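Local coordinates for peptidase M3B, oligoendopeptidase F (Enterococcus faecium, PDB 2QR4), which probably hydrolyses peptide bonds within short peptides, as a zinc-dependent metalloendopeptidase of family M3, at residues 217-222 against 451-456; 231-236 against 244-249; 267-272 against 571-576; 287-292 against 424-429. All coordinates share one frame; numbering follows the deposited sequence.

Interaction 1. Residues 217-222 against 451-456; sequences THIKGH and TEDEKG
K220 reaches from helix 208-228 to D453 in the last turn of helix 418-454, and the two side chains cross at about a right angle. Outward from CB, the lysine chain first meets the aspartate at CG, 3.5 Å from D453 OD1. CD stands farther off. CE is again close, 3.6 Å from OD1 of D453, and the bend at the final torsion (chi4 -35°) turns NZ back onto this oxygen. At the tip, K220 NZ lies 2.7 Å from D453 OD1, a hydrogen-bonded salt bridge made on the syn lone pair, the side of the other oxygen. D453 OD2 is taken by N223 ND2, one turn farther along the same helix as K220. Behind the charges, I219 CG2 lies alongside D453 CB at 3.9 Å; I219 also packs on M449 and H450. Just beyond, K455 and G456 end helix 418-454, the glycine closing it in a Schellman motif at positive phi. K220 also makes a long, weak ion pair with E144 of the second subunit. With both carboxylate oxygens engaged by one helix, D453 is held against rotation, and the lysine charge lies between its own subunit and the dimer partner.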
loop_
_atom_site.group_PDB
_atom_site.type_symbol
_atom_site.label_atom_id
_atom_site.label_comp_id
_atom_site.label_asym_id
_atom_site.label_seq_id
_atom_site.Cartn_x
_atom_site.Cartn_y
_atom_site.Cartn_z
ATOM N N THR A 217 -0.241 -4.046 -5.847
ATOM C CA THR A 217 -1.266 -3.041 -5.556
ATOM C C THR A 217 -1.211 -1.883 -6.565
ATOM O O THR A 217 -2.241 -1.412 -7.064
ATOM C CB THR A 217 -1.096 -2.499 -4.142
ATOM O OG1 THR A 217 -1.167 -3.585 -3.202
ATOM C CG2 THR A 217 -2.185 -1.490 -3.844
ATOM N N HIS A 218 0.006 -1.444 -6.871
ATOM C CA HIS A 218 0.229 -0.331 -7.788
ATOM C C HIS A 218 -0.343 -0.682 -9.142
ATOM O O HIS A 218 -1.037 0.123 -9.762
ATOM C CB HIS A 218 1.738 -0.049 -7.943
ATOM C CG HIS A 218 2.040 1.165 -8.753
ATOM N ND1 HIS A 218 1.766 2.442 -8.301
ATOM C CD2 HIS A 218 2.604 1.307 -9.975
ATOM C CE1 HIS A 218 2.146 3.318 -9.215
ATOM N NE2 HIS A 218 2.654 2.657 -10.241
ATOM N N ILE A 219 -0.038 -1.899 -9.590
ATOM C CA ILE A 219 -0.520 -2.411 -10.873
ATOM C C ILE A 219 -2.050 -2.551 -10.909
ATOM O O ILE A 219 -2.698 -2.109 -11.860
ATOM C CB ILE A 219 0.202 -3.716 -11.211
ATOM C CG1 ILE A 219 1.610 -3.379 -11.726
ATOM C CG2 ILE A 219 -0.565 -4.515 -12.223
ATOM C CD1 ILE A 219 2.528 -4.524 -11.626
ATOM N N LYS A 220 -2.621 -3.113 -9.845
ATOM C CA LYS A 220 -4.066 -3.154 -9.676
ATOM C C LYS A 220 -4.745 -1.790 -9.836
ATOM O O LYS A 220 -5.797 -1.692 -10.462
ATOM C CB LYS A 220 -4.434 -3.765 -8.317
ATOM C CG LYS A 220 -4.754 -5.217 -8.417
ATOM C CD LYS A 220 -4.936 -5.896 -7.054
ATOM C CE LYS A 220 -4.792 -7.400 -7.210
ATOM N NZ LYS A 220 -5.370 -7.825 -8.546
ATOM N N GLY A 221 -4.149 -0.745 -9.273
ATOM C CA GLY A 221 -4.714 0.617 -9.381
ATOM C C GLY A 221 -4.753 1.140 -10.805
ATOM O O GLY A 221 -5.745 1.767 -11.207
ATOM N N HIS A 222 -3.683 0.887 -11.574
ATOM C CA HIS A 222 -3.664 1.242 -12.999
ATOM C C HIS A 222 -4.772 0.536 -13.778
ATOM O O HIS A 222 -5.443 1.138 -14.613
ATOM C CB HIS A 222 -2.327 0.886 -13.645
ATOM C CG HIS A 222 -1.182 1.708 -13.157
ATOM N ND1 HIS A 222 0.132 1.329 -13.337
ATOM C CD2 HIS A 222 -1.152 2.882 -12.481
ATOM C CE1 HIS A 222 0.922 2.239 -12.798
ATOM N NE2 HIS A 222 0.169 3.193 -12.276
ATOM N N THR A 451 -1.054 -6.926 -18.022
ATOM C CA THR A 451 -1.932 -7.828 -18.779
ATOM C C THR A 451 -2.280 -9.088 -17.996
ATOM O O THR A 451 -3.410 -9.550 -18.050
ATOM C CB THR A 451 -1.334 -8.203 -20.140
ATOM O OG1 THR A 451 0.006 -8.683 -19.944
ATOM C CG2 THR A 451 -1.313 -6.965 -21.041
ATOM N N GLU A 452 -1.305 -9.620 -17.261
ATOM C CA GLU A 452 -1.520 -10.787 -16.409
ATOM C C GLU A 452 -2.514 -10.506 -15.297
ATOM O O GLU A 452 -3.482 -11.244 -15.118
ATOM C CB GLU A 452 -0.195 -11.266 -15.832
ATOM C CG GLU A 452 0.674 -11.983 -16.869
ATOM C CD GLU A 452 0.022 -13.265 -17.407
ATOM O OE1 GLU A 452 0.089 -14.305 -16.718
ATOM O OE2 GLU A 452 -0.548 -13.241 -18.521
ATOM N N ASP A 453 -2.290 -9.423 -14.562
ATOM C CA ASP A 453 -3.217 -9.010 -13.508
ATOM C C ASP A 453 -4.627 -8.737 -14.041
ATOM O O ASP A 453 -5.624 -9.050 -13.399
ATOM C CB ASP A 453 -2.695 -7.767 -12.778
ATOM C CG ASP A 453 -3.708 -7.210 -11.800
ATOM O OD1 ASP A 453 -3.749 -7.678 -10.647
ATOM O OD2 ASP A 453 -4.473 -6.308 -12.189
ATOM N N GLU A 454 -4.713 -8.137 -15.215
ATOM C CA GLU A 454 -6.014 -7.840 -15.777
ATOM C C GLU A 454 -6.765 -9.135 -16.092
ATOM O O GLU A 454 -7.963 -9.220 -15.852
ATOM C CB GLU A 454 -5.884 -6.890 -16.976
ATOM C CG GLU A 454 -6.577 -7.324 -18.248
ATOM C CD GLU A 454 -5.623 -7.277 -19.452
ATOM O OE1 GLU A 454 -5.231 -8.370 -19.940
ATOM O OE2 GLU A 454 -5.247 -6.153 -19.891
ATOM N N LYS A 455 -6.061 -10.147 -16.597
ATOM C CA LYS A 455 -6.666 -11.468 -16.832
ATOM C C LYS A 455 -6.993 -12.192 -15.525
ATOM O O LYS A 455 -7.561 -13.267 -15.533
ATOM C CB LYS A 455 -5.750 -12.356 -17.688
ATOM C CG LYS A 455 -5.475 -11.834 -19.097
ATOM C CD LYS A 455 -4.755 -12.873 -19.956
ATOM C CE LYS A 455 -3.612 -13.516 -19.185
ATOM N NZ LYS A 455 -2.945 -14.635 -19.912
ATOM N N GLY A 456 -6.626 -11.613 -14.395
ATOM C CA GLY A 456 -6.922 -12.252 -13.119
ATOM C C GLY A 456 -5.887 -13.259 -12.634
ATOM O O GLY A 456 -6.173 -14.060 -11.743
#

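Interaction 2. Residues 231-236 against 244-249; sequences YSSARE and IPESVY
R235, E246 and Y249 carry most of this contact between two helices consecutive in the chain. E246 reaches the edge of the guanidinium with its extended side chain, and OE1 takes R235 NE at 2.7 Å in a fairly straight bond (163°). The N-H arrives on the anti side of the oxygen, somewhat out of the carboxylate plane, although the oxygen itself lies in the guanidinium plane; the two flat groups stand 84° apart. R235 NH2 adds a weak, bent bond to the same oxygen and is also salt-bridged to D250. R235 CD sits over one face of the Y249 ring, 3.8 Å from the centroid, a CH-pi contact offset toward the rim; beyond it the bend at chi3 (66°) turns NE toward E246 OE1. R235 NH1 hangs above the rim, 3.2 Å from Y249 CD1, with guanidinium and ring planes steeply inclined. The tyrosine hydroxyl is bound to A443 O of helix 418-454. E246 OE2 accepts from a water at 2.7 Å that also bonds S232 OG and S233 OG. S233 is the N-cap of helix 234-240, its OG accepting from E236 N at 3.1 Å. E246 thus balances the arginine's charge on one oxygen and joins the start of the facing helix through water on the other. E236 OE1 lies 4.5 Å from E246 OE2, a like-charge proximity that arginine and water would be expected to soften.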
loop_
_atom_site.group_PDB
_atom_site.type_symbol
_atom_site.label_atom_id
_atom_site.label_comp_id
_atom_site.label_asym_id
_atom_site.label_seq_id
_atom_site.Cartn_x
_atom_site.Cartn_y
_atom_site.Cartn_z
ATOM N N TYR A 231 -10.885 2.747 -20.951
ATOM C CA TYR A 231 -9.755 2.434 -21.786
ATOM C C TYR A 231 -9.751 0.928 -22.003
ATOM O O TYR A 231 -10.290 0.175 -21.189
ATOM C CB TYR A 231 -8.451 2.892 -21.128
ATOM C CG TYR A 231 -8.265 4.399 -21.100
ATOM C CD1 TYR A 231 -7.925 5.110 -22.255
ATOM C CD2 TYR A 231 -8.427 5.114 -19.920
ATOM C CE1 TYR A 231 -7.749 6.503 -22.225
ATOM C CE2 TYR A 231 -8.256 6.503 -19.877
ATOM C CZ TYR A 231 -7.907 7.184 -21.021
ATOM O OH TYR A 231 -7.730 8.540 -20.948
ATOM N N SER A 232 -9.157 0.483 -23.103
ATOM C CA SER A 232 -9.113 -0.937 -23.397
ATOM C C SER A 232 -8.006 -1.641 -22.590
ATOM O O SER A 232 -7.976 -2.868 -22.511
ATOM C CB SER A 232 -8.955 -1.161 -24.906
ATOM O OG SER A 232 -7.664 -0.773 -25.325
ATOM N N SER A 233 -7.115 -0.860 -21.976
ATOM C CA SER A 233 -6.043 -1.425 -21.125
ATOM C C SER A 233 -5.300 -0.339 -20.351
ATOM O O SER A 233 -5.402 0.859 -20.657
ATOM C CB SER A 233 -5.017 -2.179 -21.983
ATOM O OG SER A 233 -4.300 -1.258 -22.816
ATOM N N ALA A 234 -4.514 -0.766 -19.371
ATOM C CA ALA A 234 -3.726 0.168 -18.580
ATOM C C ALA A 234 -2.739 0.917 -19.465
ATOM O O ALA A 234 -2.518 2.122 -19.296
ATOM C CB ALA A 234 -2.999 -0.563 -17.483
ATOM N N ARG A 235 -2.156 0.200 -20.418
ATOM C CA ARG A 235 -1.176 0.796 -21.319
ATOM C C ARG A 235 -1.808 1.875 -22.191
ATOM O O ARG A 235 -1.297 2.995 -22.265
ATOM C CB ARG A 235 -0.505 -0.268 -22.199
ATOM C CG ARG A 235 0.636 0.302 -23.052
ATOM C CD ARG A 235 1.382 -0.774 -23.807
ATOM N NE ARG A 235 0.545 -1.425 -24.815
ATOM C CZ ARG A 235 1.002 -2.343 -25.659
ATOM N NH1 ARG A 235 2.282 -2.692 -25.608
ATOM N NH2 ARG A 235 0.195 -2.896 -26.559
ATOM N N GLU A 236 -2.911 1.543 -22.854
ATOM C CA GLU A 236 -3.600 2.532 -23.670
ATOM C C GLU A 236 -3.867 3.745 -22.809
ATOM O O GLU A 236 -3.678 4.875 -23.243
ATOM C CB GLU A 236 -4.919 1.999 -24.239
ATOM C CG GLU A 236 -5.599 2.960 -25.219
ATOM C CD GLU A 236 -6.982 2.491 -25.650
ATOM O OE1 GLU A 236 -7.191 2.317 -26.869
ATOM O OE2 GLU A 236 -7.858 2.294 -24.777
ATOM N N ILE A 244 0.484 8.921 -27.618
ATOM C CA ILE A 244 1.348 7.872 -28.131
ATOM C C ILE A 244 0.480 6.674 -28.477
ATOM O O ILE A 244 -0.190 6.131 -27.618
ATOM C CB ILE A 244 2.396 7.461 -27.096
ATOM C CG1 ILE A 244 3.212 8.688 -26.679
ATOM C CG2 ILE A 244 3.295 6.358 -27.655
ATOM C CD1 ILE A 244 4.238 8.415 -25.600
ATOM N N PRO A 245 0.454 6.288 -29.755
ATOM C CA PRO A 245 -0.290 5.088 -30.123
ATOM C C PRO A 245 0.382 3.865 -29.502
ATOM O O PRO A 245 1.605 3.839 -29.374
ATOM C CB PRO A 245 -0.143 5.027 -31.654
ATOM C CG PRO A 245 0.417 6.355 -32.077
ATOM C CD PRO A 245 1.108 6.948 -30.903
ATOM N N GLU A 246 -0.408 2.865 -29.117
ATOM C CA GLU A 246 0.133 1.628 -28.556
ATOM C C GLU A 246 1.143 0.957 -29.504
ATOM O O GLU A 246 2.049 0.249 -29.067
ATOM C CB GLU A 246 -0.996 0.646 -28.226
ATOM C CG GLU A 246 -1.824 1.026 -27.001
ATOM C CD GLU A 246 -2.551 -0.174 -26.411
ATOM O OE1 GLU A 246 -2.017 -0.792 -25.463
ATOM O OE2 GLU A 246 -3.644 -0.519 -26.905
ATOM N N SER A 247 0.989 1.190 -30.804
ATOM C CA SER A 247 1.871 0.585 -31.780
ATOM C C SER A 247 3.344 0.973 -31.598
ATOM O O SER A 247 4.209 0.208 -31.987
ATOM C CB SER A 247 1.432 0.968 -33.179
ATOM O OG SER A 247 1.644 2.350 -33.373
ATOM N N VAL A 248 3.659 2.147 -31.044
ATOM C CA VAL A 248 5.073 2.424 -30.838
ATOM C C VAL A 248 5.654 1.440 -29.822
ATOM O O VAL A 248 6.778 0.971 -29.980
ATOM C CB VAL A 248 5.438 3.915 -30.496
ATOM C CG1 VAL A 248 4.421 4.902 -31.061
ATOM C CG2 VAL A 248 5.624 4.104 -29.032
ATOM N N TYR A 249 4.863 1.086 -28.819
ATOM C CA TYR A 249 5.302 0.152 -27.782
ATOM C C TYR A 249 5.460 -1.276 -28.349
ATOM O O TYR A 249 6.461 -1.945 -28.076
ATOM C CB TYR A 249 4.291 0.169 -26.636
ATOM C CG TYR A 249 4.789 -0.207 -25.253
ATOM C CD1 TYR A 249 5.164 -1.522 -24.935
ATOM C CD2 TYR A 249 4.824 0.747 -24.238
ATOM C CE1 TYR A 249 5.580 -1.858 -23.629
ATOM C CE2 TYR A 249 5.242 0.425 -22.945
ATOM C CZ TYR A 249 5.610 -0.863 -22.639
ATOM O OH TYR A 249 6.007 -1.129 -21.344
HETATM O O HOH W 1 -5.329 -1.832 -25.317
#

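Interaction 3. Residues 267-272 against 571-576; sequences MELRKR and NELEEL
L573 and E574 are the residues through which segment 571-576 of helix 557-579 meets L269 and R272 of segment 267-272; the segment axes run nearly parallel (23°) and come no closer than 11.4 Å, so only side chains bridge the gap. Before them in sequence, E572 turns elsewhere, to a salt bridge with R421. L573 comes next: a chi1 of -179° points its branch across the gap, and its CD2 meets L269 CD2 at 3.6 Å, two methyls touching where the leucines cross at a slant. E574 follows, with CG 4.2 Å from L269 CD2, so its aliphatic part flanks the leucine contact. Its carboxylate is salt-bridged to R265 NH1, two turns back from R272 on the opposing helix. R272 NH2 remains 4.2 Å from E574 OE2, too far for a direct salt bridge; a water donates to this oxygen, while its link to the arginine is weak and doubtfully short. L576, finally, packs on R421. The contact belongs to a three-helix arrangement: helices 260-274, 418-454 and 557-579 pack against one another, and L573 touches both of the others, at L269 of the first and at A422 and L429 of the second.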
loop_
_atom_site.group_PDB
_atom_site.type_symbol
_atom_site.label_atom_id
_atom_site.label_comp_id
_atom_site.label_asym_id
_atom_site.label_seq_id
_atom_site.Cartn_x
_atom_site.Cartn_y
_atom_site.Cartn_z
HETATM N N MSE A 267 27.333 -10.441 -25.467
HETATM C CA MSE A 267 27.637 -11.147 -24.224
HETATM C C MSE A 267 28.746 -12.203 -24.414
HETATM O O MSE A 267 29.634 -12.320 -23.572
HETATM C CB MSE A 267 26.366 -11.746 -23.627
HETATM C CG MSE A 267 25.344 -10.684 -23.205
HETATM SE SE MSE A 267 25.961 -9.422 -21.802
HETATM C CE MSE A 267 26.740 -8.003 -22.900
ATOM N N GLU A 268 28.731 -12.933 -25.528
ATOM C CA GLU A 268 29.850 -13.819 -25.848
ATOM C C GLU A 268 31.159 -13.039 -25.867
ATOM O O GLU A 268 32.185 -13.505 -25.352
ATOM C CB GLU A 268 29.659 -14.538 -27.195
ATOM C CG GLU A 268 28.379 -15.381 -27.295
ATOM C CD GLU A 268 28.453 -16.748 -26.569
ATOM O OE1 GLU A 268 29.508 -17.116 -25.981
ATOM O OE2 GLU A 268 27.424 -17.460 -26.594
ATOM N N LEU A 269 31.126 -11.848 -26.459
ATOM C CA LEU A 269 32.347 -11.054 -26.587
ATOM C C LEU A 269 32.833 -10.639 -25.208
ATOM O O LEU A 269 34.014 -10.775 -24.887
ATOM C CB LEU A 269 32.121 -9.832 -27.469
ATOM C CG LEU A 269 33.291 -8.869 -27.560
ATOM C CD1 LEU A 269 34.512 -9.591 -28.088
ATOM C CD2 LEU A 269 32.899 -7.715 -28.463
ATOM N N ARG A 270 31.920 -10.151 -24.381
ATOM C CA ARG A 270 32.296 -9.827 -23.009
ATOM C C ARG A 270 32.870 -11.042 -22.236
ATOM O O ARG A 270 33.813 -10.902 -21.458
ATOM C CB ARG A 270 31.123 -9.175 -22.287
ATOM C CG ARG A 270 31.252 -9.105 -20.779
ATOM C CD ARG A 270 30.104 -8.277 -20.184
ATOM N NE ARG A 270 30.277 -6.849 -20.450
ATOM C CZ ARG A 270 30.909 -6.015 -19.629
ATOM N NH1 ARG A 270 31.021 -4.744 -19.950
ATOM N NH2 ARG A 270 31.427 -6.453 -18.481
ATOM N N LYS A 271 32.329 -12.234 -22.471
ATOM C CA LYS A 271 32.850 -13.435 -21.815
ATOM C C LYS A 271 34.287 -13.675 -22.250
ATOM O O LYS A 271 35.167 -13.904 -21.424
ATOM C CB LYS A 271 31.987 -14.652 -22.133
ATOM C CG LYS A 271 32.518 -15.965 -21.579
ATOM C CD LYS A 271 31.383 -16.990 -21.528
ATOM C CE LYS A 271 31.879 -18.412 -21.284
ATOM N NZ LYS A 271 30.721 -19.343 -21.195
ATOM N N ARG A 272 34.521 -13.598 -23.554
ATOM C CA ARG A 272 35.867 -13.717 -24.090
ATOM C C ARG A 272 36.826 -12.683 -23.513
ATOM O O ARG A 272 37.941 -13.022 -23.132
ATOM C CB ARG A 272 35.862 -13.633 -25.618
ATOM C CG ARG A 272 35.515 -14.948 -26.319
ATOM C CD ARG A 272 35.854 -14.904 -27.821
ATOM N NE ARG A 272 35.066 -13.888 -28.523
ATOM C CZ ARG A 272 33.839 -14.086 -29.004
ATOM N NH1 ARG A 272 33.250 -15.272 -28.872
ATOM N NH2 ARG A 272 33.197 -13.098 -29.618
ATOM N N ASN A 571 30.666 -6.072 -34.904
ATOM C CA ASN A 571 31.535 -6.779 -35.850
ATOM C C ASN A 571 32.928 -6.146 -35.971
ATOM O O ASN A 571 33.937 -6.853 -36.031
ATOM C CB ASN A 571 30.869 -6.889 -37.232
ATOM C CG ASN A 571 29.830 -8.007 -37.301
ATOM O OD1 ASN A 571 29.763 -8.865 -36.409
ATOM N ND2 ASN A 571 29.027 -8.017 -38.378
ATOM N N GLU A 572 32.986 -4.817 -35.989
ATOM C CA GLU A 572 34.268 -4.107 -36.062
ATOM C C GLU A 572 35.095 -4.295 -34.779
ATOM O O GLU A 572 36.311 -4.453 -34.834
ATOM C CB GLU A 572 34.073 -2.612 -36.383
ATOM C CG GLU A 572 35.385 -1.802 -36.390
ATOM C CD GLU A 572 35.184 -0.302 -36.617
ATOM O OE1 GLU A 572 34.018 0.161 -36.689
ATOM O OE2 GLU A 572 36.205 0.417 -36.734
ATOM N N LEU A 573 34.432 -4.293 -33.629
ATOM C CA LEU A 573 35.117 -4.512 -32.348
ATOM C C LEU A 573 35.735 -5.916 -32.258
ATOM O O LEU A 573 36.872 -6.074 -31.834
ATOM C CB LEU A 573 34.144 -4.290 -31.178
ATOM C CG LEU A 573 34.730 -4.465 -29.773
ATOM C CD1 LEU A 573 35.984 -3.577 -29.551
ATOM C CD2 LEU A 573 33.678 -4.206 -28.713
ATOM N N GLU A 574 34.975 -6.932 -32.654
ATOM C CA GLU A 574 35.498 -8.288 -32.722
ATOM C C GLU A 574 36.735 -8.392 -33.613
ATOM O O GLU A 574 37.730 -9.000 -33.224
ATOM C CB GLU A 574 34.427 -9.249 -33.225
ATOM C CG GLU A 574 33.317 -9.486 -32.239
ATOM C CD GLU A 574 32.188 -10.272 -32.843
ATOM O OE1 GLU A 574 32.339 -10.714 -33.997
ATOM O OE2 GLU A 574 31.150 -10.442 -32.171
ATOM N N GLU A 575 36.672 -7.808 -34.808
ATOM C CA GLU A 575 37.798 -7.890 -35.741
ATOM C C GLU A 575 38.999 -7.179 -35.146
ATOM O O GLU A 575 40.144 -7.598 -35.308
ATOM C CB GLU A 575 37.443 -7.286 -37.106
ATOM C CG GLU A 575 36.405 -8.086 -37.895
ATOM C CD GLU A 575 35.788 -7.297 -39.054
ATOM O OE1 GLU A 575 36.158 -6.114 -39.271
ATOM O OE2 GLU A 575 34.926 -7.872 -39.755
ATOM N N LEU A 576 38.726 -6.099 -34.437
ATOM C CA LEU A 576 39.775 -5.358 -33.793
ATOM C C LEU A 576 40.426 -6.240 -32.721
ATOM O O LEU A 576 41.646 -6.363 -32.667
ATOM C CB LEU A 576 39.179 -4.092 -33.195
ATOM C CG LEU A 576 40.072 -2.874 -33.050
ATOM C CD1 LEU A 576 39.206 -1.630 -33.062
ATOM C CD2 LEU A 576 40.879 -2.977 -31.755
HETATM O O HOH W 2 31.037 -12.089 -30.073
#

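Interaction 4. Residues 287-292 against 424-429; sequences PVLGEA and VLNHYL
V288 and L289 of a loop rest on N426, which alone represents helix 418-454 in this contact. The first kind of touch is methyl against amide. V288 CG2 stands 3.5 Å from N426 OD1 and 3.7 Å from N426 ND2, so the methyl sits over one face of the carboxamide, off its centre. N426 extends its CG anti to the backbone N (chi1 -178°), which carries the amide out from the helix to the valine. The second kind is purely aliphatic: L289 CD2 lies 4.0 Å from N426 CB, pressing on the base of the same side chain, and both hydrophobic residues meet the asparagine at a slant. The two segments exchange neither hydrogen bonds nor charges. On their other sides both loop residues lean on helix 260-274, V288 on R270 and L273, L289 on L273. Beyond L289 the backbone turns at G290 with positive phi; E291 and A292, farther on, are poorly ordered. L573 of helix 557-579 also touches N426 CB. V288 and L289 therefore fill the groove between helices 260-274 and 418-454. Because the asparagine offers the loop a polar end but receives only carbon, adhesion here comes from van der Waals contact and burial, and the small buried area of 96 Å² suggests a light one.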
loop_
_atom_site.group_PDB
_atom_site.type_symbol
_atom_site.label_atom_id
_atom_site.label_comp_id
_atom_site.label_asym_id
_atom_site.label_seq_id
_atom_site.Cartn_x
_atom_site.Cartn_y
_atom_site.Cartn_z
ATOM N N PRO A 287 34.525 -2.887 -16.316
ATOM C CA PRO A 287 35.113 -2.494 -17.613
ATOM C C PRO A 287 35.786 -3.661 -18.317
ATOM O O PRO A 287 36.530 -4.414 -17.686
ATOM C CB PRO A 287 36.177 -1.463 -17.223
ATOM C CG PRO A 287 35.775 -0.993 -15.844
ATOM C CD PRO A 287 35.176 -2.198 -15.189
ATOM N N VAL A 288 35.514 -3.832 -19.608
ATOM C CA VAL A 288 36.154 -4.909 -20.354
ATOM C C VAL A 288 37.397 -4.418 -21.074
ATOM O O VAL A 288 38.262 -5.217 -21.419
ATOM C CB VAL A 288 35.217 -5.550 -21.382
ATOM C CG1 VAL A 288 34.084 -6.289 -20.687
ATOM C CG2 VAL A 288 34.678 -4.505 -22.342
ATOM N N LEU A 289 37.485 -3.108 -21.308
ATOM C CA LEU A 289 38.638 -2.536 -22.014
ATOM C C LEU A 289 39.509 -1.614 -21.144
ATOM O O LEU A 289 40.734 -1.622 -21.265
ATOM C CB LEU A 289 38.213 -1.848 -23.329
ATOM C CG LEU A 289 38.281 -2.683 -24.624
ATOM C CD1 LEU A 289 39.379 -3.735 -24.554
ATOM C CD2 LEU A 289 36.981 -3.354 -24.977
ATOM N N GLY A 290 38.872 -0.818 -20.284
ATOM C CA GLY A 290 39.584 -0.002 -19.287
ATOM C C GLY A 290 40.353 1.236 -19.750
ATOM O O GLY A 290 41.586 1.274 -19.673
ATOM N N GLU A 291 39.620 2.248 -20.217
ATOM C CA GLU A 291 40.160 3.590 -20.509
ATOM C C GLU A 291 41.267 3.674 -21.558
ATOM O O GLU A 291 42.310 3.031 -21.437
ATOM C CB GLU A 291 40.606 4.293 -19.217
ATOM C CG GLU A 291 39.483 5.012 -18.469
ATOM C CD GLU A 291 39.129 6.361 -19.080
ATOM N N ALA A 292 41.036 4.488 -22.586
ATOM C CA ALA A 292 42.014 4.684 -23.654
ATOM C C ALA A 292 42.975 5.817 -23.309
ATOM O O ALA A 292 42.623 6.715 -22.543
ATOM C CB ALA A 292 41.309 4.967 -24.967
ATOM N N VAL A 424 35.915 3.374 -27.867
ATOM C CA VAL A 424 34.680 4.041 -28.265
ATOM C C VAL A 424 33.629 3.104 -28.875
ATOM O O VAL A 424 32.428 3.278 -28.666
ATOM C CB VAL A 424 34.913 5.376 -29.031
ATOM C CG1 VAL A 424 36.386 5.638 -29.268
ATOM C CG2 VAL A 424 34.065 5.474 -30.281
ATOM N N LEU A 425 34.082 2.069 -29.565
ATOM C CA LEU A 425 33.177 1.045 -30.058
ATOM C C LEU A 425 32.417 0.411 -28.891
ATOM O O LEU A 425 31.186 0.307 -28.907
ATOM C CB LEU A 425 33.969 -0.021 -30.809
ATOM C CG LEU A 425 33.948 -0.078 -32.341
ATOM C CD1 LEU A 425 33.170 1.048 -32.995
ATOM C CD2 LEU A 425 35.360 -0.178 -32.899
ATOM N N ASN A 426 33.153 0.002 -27.865
ATOM C CA ASN A 426 32.536 -0.663 -26.721
ATOM C C ASN A 426 31.711 0.275 -25.823
ATOM O O ASN A 426 30.679 -0.114 -25.290
ATOM C CB ASN A 426 33.586 -1.418 -25.912
ATOM C CG ASN A 426 32.990 -2.150 -24.745
ATOM O OD1 ASN A 426 33.073 -1.683 -23.615
ATOM N ND2 ASN A 426 32.366 -3.299 -25.005
ATOM N N HIS A 427 32.164 1.510 -25.676
ATOM C CA HIS A 427 31.407 2.531 -24.972
ATOM C C HIS A 427 30.018 2.680 -25.604
ATOM O O HIS A 427 29.011 2.735 -24.895
ATOM C CB HIS A 427 32.188 3.851 -25.005
ATOM C CG HIS A 427 31.416 5.048 -24.532
ATOM N ND1 HIS A 427 31.283 5.372 -23.197
ATOM C CD2 HIS A 427 30.777 6.023 -25.222
ATOM C CE1 HIS A 427 30.583 6.487 -23.084
ATOM N NE2 HIS A 427 30.265 6.905 -24.299
ATOM N N TYR A 428 29.968 2.729 -26.937
ATOM C CA TYR A 428 28.695 2.804 -27.663
ATOM C C TYR A 428 27.839 1.539 -27.469
ATOM O O TYR A 428 26.632 1.630 -27.226
ATOM C CB TYR A 428 28.908 3.046 -29.169
ATOM C CG TYR A 428 27.609 2.970 -29.958
ATOM C CD1 TYR A 428 26.729 4.055 -29.989
ATOM C CD2 TYR A 428 27.239 1.798 -30.639
ATOM C CE1 TYR A 428 25.533 3.990 -30.679
ATOM C CE2 TYR A 428 26.033 1.724 -31.348
ATOM C CZ TYR A 428 25.188 2.821 -31.354
ATOM O OH TYR A 428 24.001 2.773 -32.038
ATOM N N LEU A 429 28.452 0.361 -27.588
ATOM C CA LEU A 429 27.664 -0.875 -27.523
ATOM C C LEU A 429 27.113 -1.014 -26.124
ATOM O O LEU A 429 26.003 -1.500 -25.922
ATOM C CB LEU A 429 28.491 -2.102 -27.925
ATOM C CG LEU A 429 29.077 -2.061 -29.346
ATOM C CD1 LEU A 429 30.202 -3.065 -29.504
ATOM C CD2 LEU A 429 27.993 -2.295 -30.376
#

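Overall arrangement
The four contacts fall into two pairs. Interactions 1 and 2 have centres 15 Å apart and touch where H222 O meets A234 CB at 4.1 Å; interactions 3 and 4, centres 11 Å apart, touch through L573 on N426 and L429, and through R270 on V288. Helix 418-454 joins the pairs, presenting its end to interaction 1 and its early turns to interaction 4, whose centre lies about 40 Å away on the opposite side of the chain's centre. Helix 361-379, whose HEMGH sequence matches the zinc-binding HEXXH motif of M3 peptidases, reaches this long helix where F365 meets H427. No metal is seen among these contacts, which belong to the helical framework.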